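Local structure of aphrodisin (Mesocricetus auratus, 1E5P) at residues A[26-38]-A[43-55]. The protein acts as an aphrodisiac pheromone that elicits copulatory behaviour in male hamsters and, as a lipocalin, probably binds small odorant molecules. Numbering follows the deposited sequence.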
loop_
_atom_site.group_PDB
_atom_site.type_symbol
_atom_site.label_atom_id
_atom_site.label_comp_id
_atom_site.label_asym_id
_atom_site.label_seq_id
_atom_site.Cartn_x
_atom_site.Cartn_y
_atom_site.Cartn_z
ATOM N N GLY A 26 7.623 7.536 11.124
ATOM C CA GLY A 26 7.021 7.403 12.433
ATOM C C GLY A 26 5.545 7.035 12.387
ATOM O O GLY A 26 4.964 6.619 13.383
ATOM N N GLY A 27 4.943 7.171 11.192
ATOM C CA GLY A 27 3.517 6.923 11.047
ATOM C C GLY A 27 3.239 5.435 10.933
ATOM O O GLY A 27 4.028 4.687 10.369
ATOM N N PRO A 28 2.077 5.012 11.412
ATOM C CA PRO A 28 1.735 3.605 11.451
ATOM C C PRO A 28 1.412 2.982 10.101
ATOM O O PRO A 28 1.385 1.745 10.038
ATOM C CB PRO A 28 0.460 3.576 12.314
ATOM C CG PRO A 28 -0.153 4.936 12.152
ATOM C CD PRO A 28 1.023 5.872 12.002
ATOM N N LEU A 29 1.138 3.790 9.085
ATOM C CA LEU A 29 0.757 3.254 7.764
ATOM C C LEU A 29 1.853 3.417 6.725
ATOM O O LEU A 29 1.596 3.264 5.531
ATOM C CB LEU A 29 -0.552 3.892 7.301
ATOM C CG LEU A 29 -1.735 3.778 8.297
ATOM C CD1 LEU A 29 -2.953 4.451 7.713
ATOM C CD2 LEU A 29 -1.993 2.304 8.623
ATOM N N ARG A 30 3.069 3.729 7.187
ATOM C CA ARG A 30 4.208 3.827 6.273
ATOM C C ARG A 30 4.834 2.430 6.193
ATOM O O ARG A 30 5.576 2.011 7.057
ATOM C CB ARG A 30 5.232 4.872 6.722
ATOM C CG ARG A 30 6.313 5.085 5.651
ATOM C CD ARG A 30 7.304 6.132 6.146
ATOM N NE ARG A 30 8.370 6.428 5.191
ATOM C CZ ARG A 30 8.348 7.523 4.415
ATOM N NH1 ARG A 30 7.343 8.382 4.474
ATOM N NH2 ARG A 30 9.369 7.755 3.581
ATOM N N PHE A 31 4.463 1.701 5.148
ATOM C CA PHE A 31 4.956 0.314 5.110
ATOM C C PHE A 31 5.687 0.051 3.809
ATOM O O PHE A 31 5.456 0.683 2.770
ATOM C CB PHE A 31 3.801 -0.636 5.372
ATOM C CG PHE A 31 2.929 -0.692 4.134
ATOM C CD1 PHE A 31 2.008 0.282 3.823
ATOM C CD2 PHE A 31 3.097 -1.773 3.287
ATOM C CE1 PHE A 31 1.263 0.171 2.649
ATOM C CE2 PHE A 31 2.351 -1.894 2.133
ATOM C CZ PHE A 31 1.428 -0.909 1.817
ATOM N N TYR A 32 6.619 -0.883 3.965
ATOM C CA TYR A 32 7.535 -1.234 2.899
ATOM C C TYR A 32 7.260 -2.677 2.446
ATOM O O TYR A 32 7.640 -3.630 3.124
ATOM C CB TYR A 32 8.972 -1.077 3.396
ATOM C CG TYR A 32 9.279 0.298 4.000
ATOM C CD1 TYR A 32 9.086 0.589 5.331
ATOM C CD2 TYR A 32 9.728 1.297 3.143
ATOM C CE1 TYR A 32 9.374 1.865 5.823
ATOM C CE2 TYR A 32 10.033 2.566 3.622
ATOM C CZ TYR A 32 9.834 2.833 4.955
ATOM O OH TYR A 32 10.113 4.095 5.457
ATOM N N PHE A 33 6.569 -2.785 1.296
ATOM C CA PHE A 33 6.283 -4.134 0.799
ATOM C C PHE A 33 7.544 -4.974 0.605
ATOM O O PHE A 33 8.625 -4.464 0.325
ATOM C CB PHE A 33 5.633 -4.065 -0.602
ATOM C CG PHE A 33 4.161 -3.939 -0.709
ATOM C CD1 PHE A 33 3.311 -4.996 -0.416
ATOM C CD2 PHE A 33 3.595 -2.764 -1.187
ATOM C CE1 PHE A 33 1.946 -4.871 -0.556
ATOM C CE2 PHE A 33 2.222 -2.629 -1.332
ATOM C CZ PHE A 33 1.409 -3.685 -1.003
ATOM N N ARG A 34 7.352 -6.299 0.710
ATOM C CA ARG A 34 8.372 -7.257 0.314
ATOM C C ARG A 34 7.764 -8.328 -0.605
ATOM O O ARG A 34 8.454 -8.721 -1.560
ATOM C CB ARG A 34 9.037 -7.958 1.506
ATOM C CG ARG A 34 9.927 -7.003 2.338
ATOM C CD ARG A 34 11.191 -6.676 1.570
ATOM N NE ARG A 34 12.180 -5.823 2.261
ATOM C CZ ARG A 34 12.133 -4.492 2.166
ATOM N NH1 ARG A 34 11.191 -3.883 1.461
ATOM N NH2 ARG A 34 13.075 -3.756 2.762
ATOM N N HIS A 35 6.520 -8.750 -0.380
ATOM C CA HIS A 35 6.024 -9.860 -1.234
ATOM C C HIS A 35 4.529 -9.993 -1.069
ATOM O O HIS A 35 3.985 -9.571 -0.044
ATOM C CB HIS A 35 6.660 -11.168 -0.689
ATOM C CG HIS A 35 6.793 -12.233 -1.747
ATOM N ND1 HIS A 35 7.913 -12.314 -2.547
ATOM C CD2 HIS A 35 5.973 -13.216 -2.148
ATOM C CE1 HIS A 35 7.784 -13.322 -3.398
ATOM N NE2 HIS A 35 6.607 -13.886 -3.185
ATOM N N ILE A 36 3.860 -10.539 -2.095
ATOM C CA ILE A 36 2.444 -10.832 -2.014
ATOM C C ILE A 36 2.304 -12.302 -2.490
ATOM O O ILE A 36 2.909 -12.628 -3.502
ATOM C CB ILE A 36 1.601 -9.940 -2.936
ATOM C CG1 ILE A 36 1.674 -8.481 -2.447
ATOM C CG2 ILE A 36 0.150 -10.416 -2.970
ATOM C CD1 ILE A 36 0.945 -7.507 -3.362
ATOM N N ASP A 37 1.616 -13.092 -1.692
ATOM C CA ASP A 37 1.365 -14.504 -2.097
ATOM C C ASP A 37 -0.147 -14.638 -2.202
ATOM O O ASP A 37 -0.852 -14.214 -1.282
ATOM C CB ASP A 37 1.960 -15.474 -1.079
ATOM C CG ASP A 37 3.478 -15.402 -1.123
ATOM O OD1 ASP A 37 4.075 -15.979 -2.053
ATOM O OD2 ASP A 37 4.057 -14.740 -0.250
ATOM N N CYS A 38 -0.624 -15.228 -3.294
ATOM C CA CYS A 38 -2.054 -15.397 -3.507
ATOM C C CYS A 38 -2.484 -16.849 -3.285
ATOM O O CYS A 38 -1.712 -17.746 -3.638
ATOM C CB CYS A 38 -2.392 -15.106 -4.998
ATOM S SG CYS A 38 -2.410 -13.323 -5.332
ATOM N N SER A 43 -8.185 -15.141 -3.549
ATOM C CA SER A 43 -9.221 -14.716 -2.607
ATOM C C SER A 43 -8.630 -14.522 -1.207
ATOM O O SER A 43 -9.263 -13.953 -0.309
ATOM C CB SER A 43 -10.385 -15.687 -2.559
ATOM O OG SER A 43 -9.995 -16.912 -1.989
ATOM N N GLU A 44 -7.429 -15.037 -1.000
ATOM C CA GLU A 44 -6.681 -14.774 0.250
ATOM C C GLU A 44 -5.345 -14.184 -0.234
ATOM O O GLU A 44 -4.717 -14.837 -1.080
ATOM C CB GLU A 44 -6.484 -16.001 1.091
ATOM C CG GLU A 44 -7.651 -16.418 1.964
ATOM C CD GLU A 44 -7.330 -17.773 2.628
ATOM O OE1 GLU A 44 -6.198 -18.254 2.443
ATOM O OE2 GLU A 44 -8.227 -18.308 3.290
HETATM N N MSE A 45 -4.931 -13.005 0.211
HETATM C CA MSE A 45 -3.709 -12.356 -0.328
HETATM C C MSE A 45 -2.808 -12.102 0.885
HETATM O O MSE A 45 -3.179 -11.236 1.678
HETATM C CB MSE A 45 -3.996 -11.039 -1.067
HETATM C CG MSE A 45 -2.895 -10.050 -1.324
HETATM SE SE MSE A 45 -3.120 -8.543 -2.336
HETATM C CE MSE A 45 -4.899 -8.415 -2.280
ATOM N N GLU A 46 -1.764 -12.911 1.027
ATOM C CA GLU A 46 -0.847 -12.690 2.138
ATOM C C GLU A 46 0.164 -11.617 1.755
ATOM O O GLU A 46 0.823 -11.724 0.730
ATOM C CB GLU A 46 -0.085 -13.941 2.505
ATOM C CG GLU A 46 0.953 -13.614 3.576
ATOM C CD GLU A 46 1.779 -14.845 3.889
ATOM O OE1 GLU A 46 1.803 -15.720 3.002
ATOM O OE2 GLU A 46 2.338 -14.858 4.993
ATOM N N ILE A 47 0.308 -10.612 2.619
ATOM C CA ILE A 47 1.231 -9.522 2.293
ATOM C C ILE A 47 2.372 -9.550 3.312
ATOM O O ILE A 47 2.068 -9.596 4.501
ATOM C CB ILE A 47 0.512 -8.148 2.345
ATOM C CG1 ILE A 47 -0.634 -8.153 1.315
ATOM C CG2 ILE A 47 1.477 -7.026 2.045
ATOM C CD1 ILE A 47 -1.584 -6.989 1.390
ATOM N N THR A 48 3.598 -9.563 2.812
ATOM C CA THR A 48 4.775 -9.544 3.712
ATOM C C THR A 48 5.398 -8.145 3.524
ATOM O O THR A 48 5.551 -7.737 2.387
ATOM C CB THR A 48 5.772 -10.611 3.272
ATOM O OG1 THR A 48 5.118 -11.896 3.382
ATOM C CG2 THR A 48 7.012 -10.631 4.171
ATOM N N PHE A 49 5.680 -7.507 4.644
ATOM C CA PHE A 49 6.185 -6.134 4.554
ATOM C C PHE A 49 6.929 -5.770 5.824
ATOM O O PHE A 49 6.864 -6.480 6.839
ATOM C CB PHE A 49 4.995 -5.172 4.358
ATOM C CG PHE A 49 3.997 -5.187 5.486
ATOM C CD1 PHE A 49 3.005 -6.159 5.542
ATOM C CD2 PHE A 49 4.048 -4.254 6.510
ATOM C CE1 PHE A 49 2.098 -6.211 6.582
ATOM C CE2 PHE A 49 3.138 -4.277 7.552
ATOM C CZ PHE A 49 2.140 -5.246 7.580
ATOM N N TYR A 50 7.652 -4.659 5.722
ATOM C CA TYR A 50 8.308 -4.130 6.915
ATOM C C TYR A 50 7.633 -2.815 7.341
ATOM O O TYR A 50 7.134 -2.049 6.510
ATOM C CB TYR A 50 9.792 -3.772 6.631
ATOM C CG TYR A 50 10.746 -4.932 6.813
ATOM C CD1 TYR A 50 11.240 -5.247 8.079
ATOM C CD2 TYR A 50 11.152 -5.699 5.717
ATOM C CE1 TYR A 50 12.124 -6.299 8.266
ATOM C CE2 TYR A 50 12.036 -6.748 5.896
ATOM C CZ TYR A 50 12.502 -7.046 7.164
ATOM O OH TYR A 50 13.369 -8.093 7.362
ATOM N N VAL A 51 7.618 -2.613 8.641
ATOM C CA VAL A 51 7.277 -1.300 9.211
ATOM C C VAL A 51 8.357 -1.019 10.277
ATOM O O VAL A 51 8.969 -1.953 10.782
ATOM C CB VAL A 51 5.916 -1.196 9.886
ATOM C CG1 VAL A 51 4.830 -1.137 8.828
ATOM C CG2 VAL A 51 5.685 -2.286 10.923
ATOM N N ILE A 52 8.574 0.264 10.581
ATOM C CA ILE A 52 9.505 0.557 11.684
ATOM C C ILE A 52 8.661 0.751 12.941
ATOM O O ILE A 52 7.745 1.589 12.940
ATOM C CB ILE A 52 10.299 1.853 11.412
ATOM C CG1 ILE A 52 11.099 1.732 10.132
ATOM C CG2 ILE A 52 11.174 2.156 12.624
ATOM C CD1 ILE A 52 12.072 0.602 10.033
ATOM N N THR A 53 8.952 -0.030 13.951
ATOM C CA THR A 53 8.235 0.052 15.236
ATOM C C THR A 53 9.277 0.102 16.348
ATOM O O THR A 53 10.199 -0.709 16.349
ATOM C CB THR A 53 7.295 -1.161 15.374
ATOM O OG1 THR A 53 6.362 -1.132 14.250
ATOM C CG2 THR A 53 6.540 -1.108 16.678
ATOM N N ASN A 54 9.150 1.063 17.259
ATOM C CA ASN A 54 10.141 1.214 18.351
ATOM C C ASN A 54 11.564 1.322 17.783
ATOM O O ASN A 54 12.501 0.685 18.285
ATOM C CB ASN A 54 10.051 0.051 19.320
ATOM C CG ASN A 54 8.713 -0.020 20.036
ATOM O OD1 ASN A 54 8.154 1.013 20.410
ATOM N ND2 ASN A 54 8.194 -1.228 20.204
ATOM N N ASN A 55 11.691 2.093 16.720
ATOM C CA ASN A 55 12.890 2.364 15.976
ATOM C C ASN A 55 13.597 1.126 15.445
ATOM O O ASN A 55 14.804 1.153 15.194
ATOM C CB ASN A 55 13.863 3.284 16.740
ATOM C CG ASN A 55 13.163 4.627 17.018
ATOM O OD1 ASN A 55 13.049 5.454 16.108
ATOM N ND2 ASN A 55 12.712 4.783 18.240
HETATM O O HOH W 1 6.630 4.080 10.827
HETATM O O HOH W 2 7.497 2.455 8.932
HETATM O O HOH W 3 3.528 -12.565 1.295
#
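Phe31, in its modelled conformer, and Phe49 both place CG between the backbone N and the carbonyl carbon (chi1 74° for Phe31), and the two rings meet nearly at right angles. The edge of Phe31 points at the face of Phe49 in an offset edge-to-face pair, centroids 5.8 Å apart, while Val51 CG1 lies against Phe31 CB. Farther along this face, Ile47 CG2 touches the Phe33 ring at CE1 (3.4 Å), and Ile36 CG2 presses on CG of selenomethionine Met45 at 3.5 Å, tighter than usual for two carbons.

Beside Tyr50, on the reverse face, the Arg34 chain bends at chi2 (-72°): Tyr50 CD2 sits over one guanidinium face, 3.6 Å from Arg34 NE, and NE in turn lies at the ring edge. NH1 donates to Phe33 O, NH2 forms a salt bridge with Asp147, and NE is hydrogen-bonded to Pro150 O. With alanine in place of Arg34, Asp147 would probably lose its charged mate and the Tyr50 edge the chain lying against it.

Reciprocal backbone bonds join Tyr32 with Tyr50, His35 with Thr48 and Asp37 with Glu46. Thr48 O accepts from both Arg34 N (2.9 Å) and His35 N (3.1 Å), reached from one face of its carbonyl plane, and the register slips by one residue there. The Asp37 and Glu46 side chains lie side by side, pointing the same way, with like-charged OD2 and OE1 4.1 Å apart in the modelled conformer; Asp37 OD1 is bonded to Gln7.

The double donation to Thr48 marks a classic beta bulge, and the consecutive strands 32-39 and 44-53, their axes at 155°, form an antiparallel hairpin of the curled lipocalin beta-barrel.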